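Local coordinates for protein cysteine hydrolase (Pseudomonas syringae pv. phaseolicola 1448A, PDB 3IRV) that belongs to the isochorismatase family of cysteine hydrolases and probably acts as a hydrolase, although its substrate is not established, at residues A47-V50 with Q51-K55; P89-D92 with Q93-R97; T132-A136 with R137-T141; G146-T149 with N150-C153; E206-T210 with A211-R215. All blocks are in the same frame, centred on the assembly; numbering follows the deposited sequence. Where two conformers were deposited one is given.

Contact 1. Residues A47-V50 with Q51-K55; sequences ADIV and QPIQK
Ile49 O and Ile53 N meet at 3.1 Å with a nearly straight N-H...O angle of 163°, and one residue further on Gln54 N donates to Val50 O at 2.9 Å. These are two consecutive i to i+4 bonds, so the segment 47-50 feeds directly into the helical ladder of 51-55. Pro52 brings CD to 3.4 Å from Ile49 O, the carbonyl that also receives Ile53 N. Having no N-H, a proline costs nothing in a first turn, where backbone nitrogens have no preceding carbonyl of the helix to reach. On the buried side, Ile49 and Ile53 lie alongside each other with CD1 of Ile49 3.9 Å from CD1 of Ile53. Ile49 achieves this with CG1 placed between its backbone N and carbonyl carbon (chi1 70°). On another side Gln54 runs extended, its CG 3.3 Å from Val50 O, while its amide NE2 bonds to Ala107 O. A water also bridges the two segments, accepting from Gln51 N at 2.9 Å and donating to Ala47 O. Around this first shell, Ile49 touches Met30, Ile53 touches Leu108, and Pro52 touches Thr210 at the start of helix 210-220. Proline is favoured in the first turn of an alpha-helix, and here it sits at the start of helix 50-62, with the water joining Ala47 O to Gln51 N just ahead of it.

Contact 2. Residues P89-D92 with Q93-R97; sequences PNVD and QILAR
Asn90 turns its carboxamide against the end of Ile94, whose CD1 lies 3.7 Å from Asn90 ND2 and practically as near to OD1 and CG of the same group, so the methyl abuts the amide as a whole. Both side chains take the same first torsion: CG of Asn90 and CG1 of Ile94 are each flanked by the backbone N and the carbonyl carbon of their own residue (chi1 60° and 62°), which brings the two together across one turn. Gln93 is bent at chi2 (77°), folding its amide back over Asp92. Its OE1 thereby meets a water, at 2.9 Å, that also donates to Pro89 O and accepts from Asp92 N. Val91 CG2 and Leu95 CD1 touch at 3.9 Å, making the apolar contact of the turn. In the backbone, Val91 O receives both Ile94 N at 3.2 Å, from well above the carbonyl plane, and Leu95 N at 3.0 Å, much closer to that plane; Gln93 N bonds to Asn90 O. The result is a short, weakly bonded helix, 91-94. It packs beside helix 83-87 through Val91 on Met84 and through the Asp92-Arg85 salt bridge, with Thr81 bonded to Asp92 OD1, while Ile94 rests on Ala40 and Leu41 and Leu95 pairs by backbone with Val74 just beyond strand 66-72.

Contact 3. Residues T132-A136 with R137-T141; sequences TVLRA and RDVDT
Leu134 overlaps Val139 obliquely, with CD2 of the leucine 3.8 Å from CG1 of the valine, an apolar touch across the turn that follows helix 130-136. The valine holds CG1 anti to its backbone N (chi1 166°), which turns that methyl to the leucine. The backbone explains how the two come together: Val139 N donates to Leu134 O at 2.9 Å, and Asp138 N to Arg135 O, also at 2.9 Å. With Asp138 at positive phi (63°), this pair of bonds back into the last turn defines a Schellman motif. A weak third bond runs from Arg137 N to Leu134 O. Arg135, bent at chi2, swings its guanidinium back over the exit, where a water lies in its plane at the edge and accepts from NH1 at 3.0 Å. That water stands between Arg135 and the Asp138 carboxylate, as a second one stands between Arg135 O and the carboxylate. Arg135 also makes a cation-pi contact with Tyr165, and Leu134 faces Ile68 and Ala24 of the sheet. The chemistry is therefore divided: apolar inward, hydrated outward. Because Arg135 NH1 and Asp138 OD1 remain 5.8 Å apart, their attraction is probably relayed and weakened by water, and the backbone bonds carry the cap.

Contact 4. Residues G146-T149 with N150-C153; sequences GTVT and NVCC
The Val148 carbonyl is met from opposite faces by Val151 N and Cys153 N, at 2.9 Å and 3.1 Å, standing 53° and 39° out of the plane. The bond from Cys153 spans five residues, the mark of a pi-type turn, and it occurs where strand 141-147 passes into helix 149-162 of a beta-alpha-beta unit. A cis peptide bond joins Thr147 to Val148, the N-cap residue, and Val148 N donates to a water that also accepts from Cys152 N at 3.0 Å. The Asn150 carboxamide lies beside Val148, with OD1 3.4 Å from CG1 of the valine; a chi1 of 61° tucks Asn150 CG in close to both of its backbone neighbours, and its ND2 bonds to Tyr179 OH. A cis peptide just ahead of a cysteine-bearing helix start is characteristic of the isochorismatase-type cysteine hydrolases, so the position of Cys152 is consistent with that of the family nucleophile. Every residue of the contact is buried. Thr149 OG1 bonds to Gln193 of helix 189-204 and Thr147 OG1 to Ala175 O. Asn150 O accepts from Arg158 of the second subunit, and Val151 packs on Glu203 of that subunit, so the turn lies at the interface between the two chains. Gly146 takes backbone angles that leave no room for a beta carbon. Beyond it, SG of Cys153 folds back toward the incoming strand, 3.5 Å from Gly146 C and 3.3 Å from Thr147 N.

Contact 5. Residues E206-T210 with A211-R215; sequences EVTTT and AEVIR
This is a helix N-cap at the point where strand 206-208, at one edge of the parallel sheet, turns into helix 210-220. The evidence is the bond from Glu212 N to Thr209 OG1, 3.1 Å long with an N-H...O angle of 159°. A chi1 of 61° points the Thr209 hydroxyl over the helix start, within reach of that N-H, and the two side chains meet at about a right angle, Thr209 OG1 being 3.6 Å from Glu212 CB. Regular helix bonding then takes over. Val213 N donates to Thr209 O at 3.0 Å and Ile214 N to Thr210 O at 2.9 Å, both nearly in line with their C=O bonds. One residue therefore serves twice, Thr209 using its hydroxyl for one amide and its carbonyl for the next. Thr210 packs its CG2 methyl against Ile214 CD1 at 3.8 Å, with CG2 anti to the backbone N, while its OG1 points elsewhere and bonds to Asp172 OD1. On the same turn Val213 brings CG1 to 3.4 Å from Thr210 O. Strand 206-208 itself pairs with strand 166-170 through backbone bonds of Glu206 and Thr208 with Ala169. Thr210 and Val213 touch Leu170 of that strand, and the helix leans against helix 50-62, with Thr210 on Pro52, Val213 on Leu56, and Ile214 on Lys55 and Ala59.

Overall arrangement
From the N terminus the five contacts follow in series, each closing only a local turn, and none encloses or crosses another. Contact 1 opens helix 50-62; contact 2 forms a short helix at the periphery; contact 3 ends helix 130-136 just before strand 141-147; contact 4 turns that strand into helix 149-162; contact 5 starts the last helix. Direct touches link contact 1 to contact 4, through Ile49 and Ile53 on Gly146, and to contact 5, through Pro52 on Thr210 and Lys55 on Ile214. Contacts 4 and 5 reach the same sheet, their centres about 17 Å apart. Contacts 2 and 5 lie on opposite sides of the chain's centre, their centres about 34 Å apart.

Contact 1. Residues A47-V50 with Q51-K55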
loop_
_atom_site.group_PDB
_atom_site.type_symbol
_atom_site.label_atom_id
_atom_site.label_comp_id
_atom_site.label_asym_id
_atom_site.label_seq_id
_atom_site.Cartn_x
_atom_site.Cartn_y
_atom_site.Cartn_z
ATOM N N ALA A 47 -1.685 -14.768 -17.469
ATOM C CA ALA A 47 -1.212 -15.722 -18.486
ATOM C C ALA A 47 0.221 -15.403 -18.911
ATOM O O ALA A 47 1.037 -16.311 -19.120
ATOM C CB ALA A 47 -2.123 -15.727 -19.684
ATOM N N ASP A 48 0.524 -14.106 -18.979
ATOM C CA ASP A 48 1.823 -13.616 -19.459
ATOM C C ASP A 48 2.965 -13.674 -18.447
ATOM O O ASP A 48 4.138 -13.475 -18.811
ATOM C CB ASP A 48 1.675 -12.188 -19.981
ATOM C CG ASP A 48 0.714 -12.108 -21.152
ATOM O OD1 ASP A 48 0.719 -13.042 -21.991
ATOM O OD2 ASP A 48 -0.055 -11.133 -21.207
ATOM N N ILE A 49 2.639 -13.950 -17.186
ATOM C CA ILE A 49 3.697 -14.037 -16.159
ATOM C C ILE A 49 4.053 -15.441 -15.677
ATOM O O ILE A 49 4.999 -15.603 -14.902
ATOM C CB ILE A 49 3.418 -13.118 -14.924
ATOM C CG1 ILE A 49 2.245 -13.634 -14.086
ATOM C CG2 ILE A 49 3.130 -11.703 -15.391
ATOM C CD1 ILE A 49 2.155 -12.870 -12.746
ATOM N N VAL A 50 3.316 -16.455 -16.136
ATOM C CA VAL A 50 3.609 -17.812 -15.675
ATOM C C VAL A 50 5.007 -18.280 -16.102
ATOM O O VAL A 50 5.779 -18.797 -15.277
ATOM C CB VAL A 50 2.529 -18.800 -16.155
ATOM C CG1 VAL A 50 2.909 -20.223 -15.829
ATOM C CG2 VAL A 50 1.162 -18.444 -15.524
ATOM N N GLN A 51 5.345 -18.075 -17.374
ATOM C CA GLN A 51 6.663 -18.493 -17.884
ATOM C C GLN A 51 7.856 -17.815 -17.163
ATOM O O GLN A 51 8.770 -18.517 -16.705
ATOM C CB GLN A 51 6.698 -18.291 -19.402
ATOM C CG GLN A 51 7.801 -19.022 -20.122
ATOM C CD GLN A 51 7.720 -18.800 -21.633
ATOM O OE1 GLN A 51 8.653 -18.279 -22.250
ATOM N NE2 GLN A 51 6.582 -19.174 -22.228
ATOM N N PRO A 52 7.855 -16.464 -17.053
ATOM C CA PRO A 52 8.952 -15.859 -16.279
ATOM C C PRO A 52 9.038 -16.357 -14.841
ATOM O O PRO A 52 10.145 -16.563 -14.346
ATOM C CB PRO A 52 8.642 -14.356 -16.282
ATOM C CG PRO A 52 7.382 -14.172 -17.004
ATOM C CD PRO A 52 6.985 -15.446 -17.684
ATOM N N ILE A 53 7.893 -16.531 -14.179
ATOM C CA ILE A 53 7.938 -17.091 -12.818
ATOM C C ILE A 53 8.543 -18.518 -12.812
ATOM O O ILE A 53 9.380 -18.847 -11.950
ATOM C CB ILE A 53 6.567 -16.995 -12.105
ATOM C CG1 ILE A 53 6.171 -15.516 -11.955
ATOM C CG2 ILE A 53 6.641 -17.649 -10.723
ATOM C CD1 ILE A 53 4.833 -15.319 -11.362
ATOM N N GLN A 54 8.173 -19.357 -13.789
ATOM C CA GLN A 54 8.754 -20.711 -13.853
ATOM C C GLN A 54 10.288 -20.663 -13.951
ATOM O O GLN A 54 11.001 -21.394 -13.235
ATOM C CB GLN A 54 8.182 -21.463 -15.055
ATOM C CG GLN A 54 6.761 -21.907 -14.912
ATOM C CD GLN A 54 6.253 -22.589 -16.174
ATOM O OE1 GLN A 54 6.600 -22.191 -17.290
ATOM N NE2 GLN A 54 5.399 -23.605 -16.000
ATOM N N LYS A 55 10.795 -19.788 -14.817
ATOM C CA LYS A 55 12.244 -19.600 -14.957
ATOM C C LYS A 55 12.870 -19.112 -13.651
ATOM O O LYS A 55 13.922 -19.599 -13.235
ATOM C CB LYS A 55 12.549 -18.622 -16.092
ATOM C CG LYS A 55 12.149 -19.115 -17.471
ATOM C CD LYS A 55 12.558 -18.078 -18.504
ATOM C CE LYS A 55 12.541 -18.638 -19.921
ATOM N NZ LYS A 55 11.160 -18.667 -20.465
HETATM O O HOH W 1 3.716 -16.925 -19.480
#

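Contact 2. Residues P89-D92 with Q93-R97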
loop_
_atom_site.group_PDB
_atom_site.type_symbol
_atom_site.label_atom_id
_atom_site.label_comp_id
_atom_site.label_asym_id
_atom_site.label_seq_id
_atom_site.Cartn_x
_atom_site.Cartn_y
_atom_site.Cartn_z
ATOM N N PRO A 89 -18.260 -9.032 -1.186
ATOM C CA PRO A 89 -19.373 -9.736 -0.512
ATOM C C PRO A 89 -19.394 -11.256 -0.634
ATOM O O PRO A 89 -19.925 -11.904 0.249
ATOM C CB PRO A 89 -20.632 -9.141 -1.180
ATOM C CG PRO A 89 -20.174 -7.737 -1.522
ATOM C CD PRO A 89 -18.752 -7.919 -2.031
ATOM N N ASN A 90 -18.812 -11.795 -1.699
ATOM C CA ASN A 90 -18.809 -13.250 -1.913
ATOM C C ASN A 90 -17.529 -13.936 -1.406
ATOM O O ASN A 90 -17.310 -15.123 -1.674
ATOM C CB ASN A 90 -19.027 -13.568 -3.403
ATOM C CG ASN A 90 -17.939 -12.979 -4.312
ATOM O OD1 ASN A 90 -17.176 -12.096 -3.905
ATOM N ND2 ASN A 90 -17.884 -13.458 -5.571
ATOM N N VAL A 91 -16.683 -13.186 -0.686
ATOM C CA VAL A 91 -15.357 -13.711 -0.349
ATOM C C VAL A 91 -15.415 -15.079 0.337
ATOM O O VAL A 91 -14.597 -15.941 0.043
ATOM C CB VAL A 91 -14.536 -12.727 0.507
ATOM C CG1 VAL A 91 -15.222 -12.415 1.851
ATOM C CG2 VAL A 91 -13.095 -13.228 0.687
ATOM N N ASP A 92 -16.395 -15.292 1.220
ATOM C CA ASP A 92 -16.417 -16.553 1.990
ATOM C C ASP A 92 -16.753 -17.755 1.127
ATOM O O ASP A 92 -16.538 -18.899 1.552
ATOM C CB ASP A 92 -17.354 -16.494 3.207
ATOM C CG ASP A 92 -16.946 -15.414 4.204
ATOM O OD1 ASP A 92 -15.731 -15.125 4.340
ATOM O OD2 ASP A 92 -17.838 -14.828 4.833
ATOM N N GLN A 93 -17.308 -17.493 -0.053
ATOM C CA GLN A 93 -17.726 -18.549 -0.971
ATOM C C GLN A 93 -16.768 -18.758 -2.128
ATOM O O GLN A 93 -16.994 -19.639 -2.960
ATOM C CB GLN A 93 -19.109 -18.221 -1.551
ATOM C CG GLN A 93 -20.270 -18.508 -0.582
ATOM C CD GLN A 93 -20.410 -17.462 0.501
ATOM O OE1 GLN A 93 -20.454 -16.258 0.218
ATOM N NE2 GLN A 93 -20.476 -17.913 1.753
ATOM N N ILE A 94 -15.763 -17.895 -2.249
ATOM C CA ILE A 94 -14.789 -18.026 -3.338
ATOM C C ILE A 94 -13.338 -18.232 -2.895
ATOM O O ILE A 94 -12.544 -18.813 -3.647
ATOM C CB ILE A 94 -14.872 -16.884 -4.381
ATOM C CG1 ILE A 94 -14.577 -15.534 -3.731
ATOM C CG2 ILE A 94 -16.269 -16.898 -5.057
ATOM C CD1 ILE A 94 -14.435 -14.392 -4.746
ATOM N N LEU A 95 -13.011 -17.788 -1.679
ATOM C CA LEU A 95 -11.653 -17.950 -1.153
ATOM C C LEU A 95 -11.640 -18.886 0.068
ATOM O O LEU A 95 -10.646 -18.962 0.782
ATOM C CB LEU A 95 -11.010 -16.590 -0.796
ATOM C CG LEU A 95 -10.725 -15.636 -1.979
ATOM C CD1 LEU A 95 -10.079 -14.356 -1.478
ATOM C CD2 LEU A 95 -9.826 -16.243 -3.045
ATOM N N ALA A 96 -12.727 -19.636 0.257
ATOM C CA ALA A 96 -12.825 -20.583 1.366
ATOM C C ALA A 96 -11.762 -21.686 1.221
ATOM O O ALA A 96 -11.458 -22.113 0.100
ATOM C CB ALA A 96 -14.212 -21.203 1.378
ATOM N N ARG A 97 -11.214 -22.176 2.338
ATOM C CA ARG A 97 -10.187 -23.211 2.228
ATOM C C ARG A 97 -10.665 -24.431 1.435
ATOM O O ARG A 97 -9.860 -25.023 0.685
ATOM C CB ARG A 97 -9.656 -23.643 3.590
ATOM C CG ARG A 97 -8.400 -24.520 3.503
ATOM C CD ARG A 97 -7.701 -24.626 4.866
ATOM N NE ARG A 97 -7.118 -23.356 5.324
ATOM C CZ ARG A 97 -5.932 -22.895 4.936
ATOM N NH1 ARG A 97 -5.471 -21.744 5.410
ATOM N NH2 ARG A 97 -5.211 -23.572 4.061
HETATM O O HOH W 2 -18.990 -14.143 1.632
#

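Contact 3. Residues T132-A136 with R137-T141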
loop_
_atom_site.group_PDB
_atom_site.type_symbol
_atom_site.label_atom_id
_atom_site.label_comp_id
_atom_site.label_asym_id
_atom_site.label_seq_id
_atom_site.Cartn_x
_atom_site.Cartn_y
_atom_site.Cartn_z
ATOM N N THR A 132 8.249 -14.399 10.247
ATOM C CA THR A 132 8.965 -15.460 10.990
ATOM C C THR A 132 9.809 -16.294 10.018
ATOM O O THR A 132 11.011 -16.513 10.244
ATOM C CB THR A 132 7.979 -16.354 11.747
ATOM O OG1 THR A 132 7.290 -15.583 12.743
ATOM C CG2 THR A 132 8.694 -17.570 12.391
ATOM N N VAL A 133 9.203 -16.712 8.905
ATOM C CA VAL A 133 9.887 -17.525 7.908
ATOM C C VAL A 133 11.153 -16.790 7.373
ATOM O O VAL A 133 12.239 -17.372 7.272
ATOM C CB VAL A 133 8.913 -17.935 6.790
ATOM C CG1 VAL A 133 9.636 -18.610 5.610
ATOM C CG2 VAL A 133 7.795 -18.839 7.367
ATOM N N LEU A 134 11.007 -15.500 7.084
ATOM C CA LEU A 134 12.115 -14.738 6.506
ATOM C C LEU A 134 13.188 -14.478 7.553
ATOM O O LEU A 134 14.378 -14.715 7.318
ATOM C CB LEU A 134 11.590 -13.404 5.960
ATOM C CG LEU A 134 10.634 -13.509 4.769
ATOM C CD1 LEU A 134 10.094 -12.119 4.419
ATOM C CD2 LEU A 134 11.394 -14.105 3.557
ATOM N N ARG A 135 12.791 -13.985 8.723
ATOM C CA ARG A 135 13.824 -13.632 9.714
ATOM C C ARG A 135 14.514 -14.854 10.303
ATOM O O ARG A 135 15.699 -14.792 10.599
ATOM C CB ARG A 135 13.274 -12.736 10.833
ATOM C CG ARG A 135 12.791 -11.355 10.350
ATOM C CD ARG A 135 13.914 -10.518 9.703
ATOM N NE ARG A 135 13.464 -9.147 9.431
ATOM C CZ ARG A 135 14.142 -8.227 8.757
ATOM N NH1 ARG A 135 15.344 -8.490 8.253
ATOM N NH2 ARG A 135 13.596 -7.016 8.585
ATOM N N ALA A 136 13.787 -15.975 10.424
ATOM C CA ALA A 136 14.422 -17.226 10.903
ATOM C C ALA A 136 15.605 -17.635 10.005
ATOM O O ALA A 136 16.600 -18.215 10.484
ATOM C CB ALA A 136 13.392 -18.344 10.978
ATOM N N ARG A 137 15.504 -17.334 8.708
ATOM C CA ARG A 137 16.564 -17.669 7.740
ATOM C C ARG A 137 17.565 -16.511 7.548
ATOM O O ARG A 137 18.476 -16.603 6.726
ATOM C CB ARG A 137 15.929 -18.043 6.392
ATOM C CG ARG A 137 16.877 -18.749 5.413
ATOM C CD ARG A 137 16.259 -18.827 4.037
ATOM N NE ARG A 137 17.068 -19.504 3.025
ATOM C CZ ARG A 137 17.052 -20.816 2.803
ATOM N NH1 ARG A 137 16.287 -21.623 3.546
ATOM N NH2 ARG A 137 17.812 -21.326 1.843
ATOM N N ASP A 138 17.362 -15.422 8.293
ATOM C CA ASP A 138 18.156 -14.195 8.199
ATOM C C ASP A 138 18.026 -13.547 6.813
ATOM O O ASP A 138 18.991 -12.942 6.305
ATOM C CB ASP A 138 19.643 -14.419 8.549
ATOM C CG ASP A 138 20.347 -13.136 9.015
ATOM O OD1 ASP A 138 19.677 -12.175 9.483
ATOM O OD2 ASP A 138 21.589 -13.100 8.896
ATOM N N VAL A 139 16.858 -13.704 6.187
ATOM C CA VAL A 139 16.640 -13.074 4.880
ATOM C C VAL A 139 16.346 -11.598 5.078
ATOM O O VAL A 139 15.585 -11.241 5.981
ATOM C CB VAL A 139 15.451 -13.734 4.159
ATOM C CG1 VAL A 139 14.978 -12.889 2.968
ATOM C CG2 VAL A 139 15.831 -15.158 3.739
ATOM N N ASP A 140 16.960 -10.751 4.251
ATOM C CA ASP A 140 16.636 -9.312 4.284
ATOM C C ASP A 140 16.295 -8.738 2.904
ATOM O O ASP A 140 16.082 -7.524 2.758
ATOM C CB ASP A 140 17.755 -8.497 4.957
ATOM C CG ASP A 140 19.009 -8.373 4.097
ATOM O OD1 ASP A 140 19.130 -9.045 3.054
ATOM O OD2 ASP A 140 19.906 -7.586 4.487
ATOM N N THR A 141 16.256 -9.617 1.906
ATOM C CA THR A 141 15.989 -9.201 0.542
ATOM C C THR A 141 14.923 -10.112 -0.040
ATOM O O THR A 141 15.039 -11.349 0.038
ATOM C CB THR A 141 17.271 -9.266 -0.303
ATOM O OG1 THR A 141 18.287 -8.477 0.336
ATOM C CG2 THR A 141 17.000 -8.752 -1.732
HETATM O O HOH W 3 17.416 -10.600 8.403
HETATM O O HOH W 4 17.187 -12.404 10.855
#

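Contact 4. Residues G146-T149 with N150-C153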
loop_
_atom_site.group_PDB
_atom_site.type_symbol
_atom_site.label_atom_id
_atom_site.label_comp_id
_atom_site.label_asym_id
_atom_site.label_seq_id
_atom_site.Cartn_x
_atom_site.Cartn_y
_atom_site.Cartn_z
ATOM N N GLY A 146 3.843 -12.202 -9.033
ATOM C CA GLY A 146 2.486 -12.725 -8.836
ATOM C C GLY A 146 1.400 -11.736 -9.189
ATOM O O GLY A 146 1.574 -10.972 -10.110
ATOM N N THR A 147 0.274 -11.755 -8.451
ATOM C CA THR A 147 -0.881 -10.917 -8.798
ATOM C C THR A 147 -1.634 -10.588 -7.474
ATOM O O THR A 147 -1.537 -11.377 -6.532
ATOM C CB THR A 147 -1.806 -11.675 -9.840
ATOM O OG1 THR A 147 -2.681 -10.758 -10.520
ATOM C CG2 THR A 147 -2.665 -12.758 -9.146
ATOM N N VAL A 148 -2.360 -9.458 -7.346
ATOM C CA VAL A 148 -2.496 -8.390 -8.339
ATOM C C VAL A 148 -1.464 -7.289 -8.060
ATOM O O VAL A 148 -1.249 -6.903 -6.899
ATOM C CB VAL A 148 -3.957 -7.832 -8.333
ATOM C CG1 VAL A 148 -4.149 -6.739 -9.365
ATOM C CG2 VAL A 148 -4.963 -8.976 -8.557
ATOM N N THR A 149 -0.834 -6.780 -9.122
ATOM C CA THR A 149 0.306 -5.865 -8.979
ATOM C C THR A 149 0.108 -4.810 -7.917
ATOM O O THR A 149 0.950 -4.658 -7.027
ATOM C CB THR A 149 0.650 -5.180 -10.317
ATOM O OG1 THR A 149 0.866 -6.198 -11.310
ATOM C CG2 THR A 149 1.903 -4.310 -10.174
ATOM N N ASN A 150 -1.000 -4.080 -8.017
ATOM C CA ASN A 150 -1.196 -2.893 -7.169
ATOM C C ASN A 150 -1.892 -3.225 -5.852
ATOM O O ASN A 150 -2.059 -2.340 -4.992
ATOM C CB ASN A 150 -2.021 -1.839 -7.900
ATOM C CG ASN A 150 -3.394 -2.343 -8.266
ATOM O OD1 ASN A 150 -3.538 -3.440 -8.840
ATOM N ND2 ASN A 150 -4.412 -1.553 -7.960
ATOM N N VAL A 151 -2.322 -4.478 -5.701
ATOM C CA VAL A 151 -3.126 -4.837 -4.547
ATOM C C VAL A 151 -2.295 -5.751 -3.653
ATOM O O VAL A 151 -1.529 -5.242 -2.838
ATOM C CB VAL A 151 -4.493 -5.432 -4.925
ATOM C CG1 VAL A 151 -5.357 -5.574 -3.670
ATOM C CG2 VAL A 151 -5.234 -4.534 -5.952
ATOM N N CYS A 152 -2.387 -7.070 -3.819
ATOM C CA CYS A 152 -1.599 -7.947 -2.942
ATOM C C CYS A 152 -0.089 -7.824 -3.148
ATOM O O CYS A 152 0.669 -7.866 -2.171
ATOM C CB CYS A 152 -1.994 -9.393 -3.133
ATOM S SG CYS A 152 -3.725 -9.631 -2.653
ATOM N N CYS A 153 0.374 -7.679 -4.400
ATOM C CA CYS A 153 1.820 -7.547 -4.617
ATOM C C CYS A 153 2.321 -6.239 -3.983
ATOM O O CYS A 153 3.243 -6.260 -3.140
ATOM C CB CYS A 153 2.164 -7.609 -6.113
ATOM S SG CYS A 153 1.572 -9.160 -6.796
HETATM O O HOH W 5 -4.448 -8.992 -4.968
#

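Contact 5. Residues E206-T210 with A211-R215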
loop_
_atom_site.group_PDB
_atom_site.type_symbol
_atom_site.label_atom_id
_atom_site.label_comp_id
_atom_site.label_asym_id
_atom_site.label_seq_id
_atom_site.Cartn_x
_atom_site.Cartn_y
_atom_site.Cartn_z
ATOM N N GLU A 206 13.408 -1.660 -5.538
ATOM C CA GLU A 206 13.962 -1.816 -6.886
ATOM C C GLU A 206 12.894 -2.378 -7.822
ATOM O O GLU A 206 12.117 -3.239 -7.423
ATOM C CB GLU A 206 15.129 -2.808 -6.882
ATOM C CG GLU A 206 15.643 -3.093 -8.295
ATOM C CD GLU A 206 16.896 -3.930 -8.370
ATOM O OE1 GLU A 206 17.373 -4.470 -7.333
ATOM O OE2 GLU A 206 17.422 -4.020 -9.511
ATOM N N VAL A 207 12.881 -1.918 -9.070
ATOM C CA VAL A 207 12.147 -2.621 -10.116
ATOM C C VAL A 207 13.158 -3.123 -11.158
ATOM O O VAL A 207 14.024 -2.345 -11.610
ATOM C CB VAL A 207 11.082 -1.703 -10.791
ATOM C CG1 VAL A 207 10.360 -2.466 -11.928
ATOM C CG2 VAL A 207 10.057 -1.247 -9.751
ATOM N N THR A 208 13.089 -4.416 -11.498
ATOM C CA THR A 208 13.932 -4.944 -12.560
ATOM C C THR A 208 13.202 -6.085 -13.247
ATOM O O THR A 208 12.068 -6.391 -12.871
ATOM C CB THR A 208 15.328 -5.396 -12.033
ATOM O OG1 THR A 208 16.213 -5.649 -13.141
ATOM C CG2 THR A 208 15.222 -6.646 -11.178
ATOM N N THR A 209 13.826 -6.677 -14.269
ATOM C CA THR A 209 13.187 -7.795 -14.979
ATOM C C THR A 209 13.535 -9.134 -14.358
ATOM O O THR A 209 14.578 -9.288 -13.677
ATOM C CB THR A 209 13.601 -7.859 -16.464
ATOM O OG1 THR A 209 15.015 -8.057 -16.534
ATOM C CG2 THR A 209 13.220 -6.561 -17.168
ATOM N N THR A 210 12.679 -10.118 -14.627
ATOM C CA THR A 210 12.949 -11.486 -14.199
ATOM C C THR A 210 14.311 -11.971 -14.695
ATOM O O THR A 210 15.098 -12.516 -13.912
ATOM C CB THR A 210 11.858 -12.446 -14.701
ATOM O OG1 THR A 210 10.598 -11.992 -14.217
ATOM C CG2 THR A 210 12.085 -13.857 -14.183
ATOM N N ALA A 211 14.593 -11.718 -15.976
ATOM C CA ALA A 211 15.868 -12.168 -16.575
ATOM C C ALA A 211 17.065 -11.576 -15.850
ATOM O O ALA A 211 18.027 -12.282 -15.554
ATOM C CB ALA A 211 15.933 -11.840 -18.066
ATOM N N GLU A 212 17.001 -10.281 -15.537
ATOM C CA GLU A 212 18.140 -9.674 -14.837
ATOM C C GLU A 212 18.285 -10.184 -13.420
ATOM O O GLU A 212 19.408 -10.413 -12.963
ATOM C CB GLU A 212 18.155 -8.137 -14.861
ATOM C CG GLU A 212 19.040 -7.462 -13.749
ATOM C CD GLU A 212 20.554 -7.870 -13.709
ATOM O OE1 GLU A 212 21.108 -8.532 -14.631
ATOM O OE2 GLU A 212 21.209 -7.495 -12.710
ATOM N N VAL A 213 17.180 -10.397 -12.714
ATOM C CA VAL A 213 17.323 -10.957 -11.373
ATOM C C VAL A 213 17.876 -12.399 -11.361
ATOM O O VAL A 213 18.674 -12.757 -10.490
ATOM C CB VAL A 213 16.015 -10.780 -10.541
ATOM C CG1 VAL A 213 15.136 -12.004 -10.572
ATOM C CG2 VAL A 213 16.364 -10.372 -9.101
ATOM N N ILE A 214 17.489 -13.194 -12.355
ATOM C CA ILE A 214 18.026 -14.549 -12.528
ATOM C C ILE A 214 19.541 -14.494 -12.758
ATOM O O ILE A 214 20.296 -15.241 -12.131
ATOM C CB ILE A 214 17.305 -15.286 -13.681
ATOM C CG1 ILE A 214 15.868 -15.649 -13.252
ATOM C CG2 ILE A 214 18.094 -16.534 -14.142
ATOM C CD1 ILE A 214 15.001 -16.225 -14.367
ATOM N N ARG A 215 19.987 -13.579 -13.613
ATOM C CA ARG A 215 21.423 -13.411 -13.882
ATOM C C ARG A 215 22.195 -13.033 -12.635
ATOM O O ARG A 215 23.294 -13.542 -12.374
ATOM C CB ARG A 215 21.625 -12.348 -14.950
ATOM C CG ARG A 215 21.187 -12.842 -16.299
ATOM C CD ARG A 215 21.722 -11.999 -17.417
ATOM N NE ARG A 215 20.645 -11.465 -18.243
ATOM C CZ ARG A 215 20.237 -10.198 -18.182
ATOM N NH1 ARG A 215 20.840 -9.328 -17.346
ATOM N NH2 ARG A 215 19.230 -9.807 -18.959
#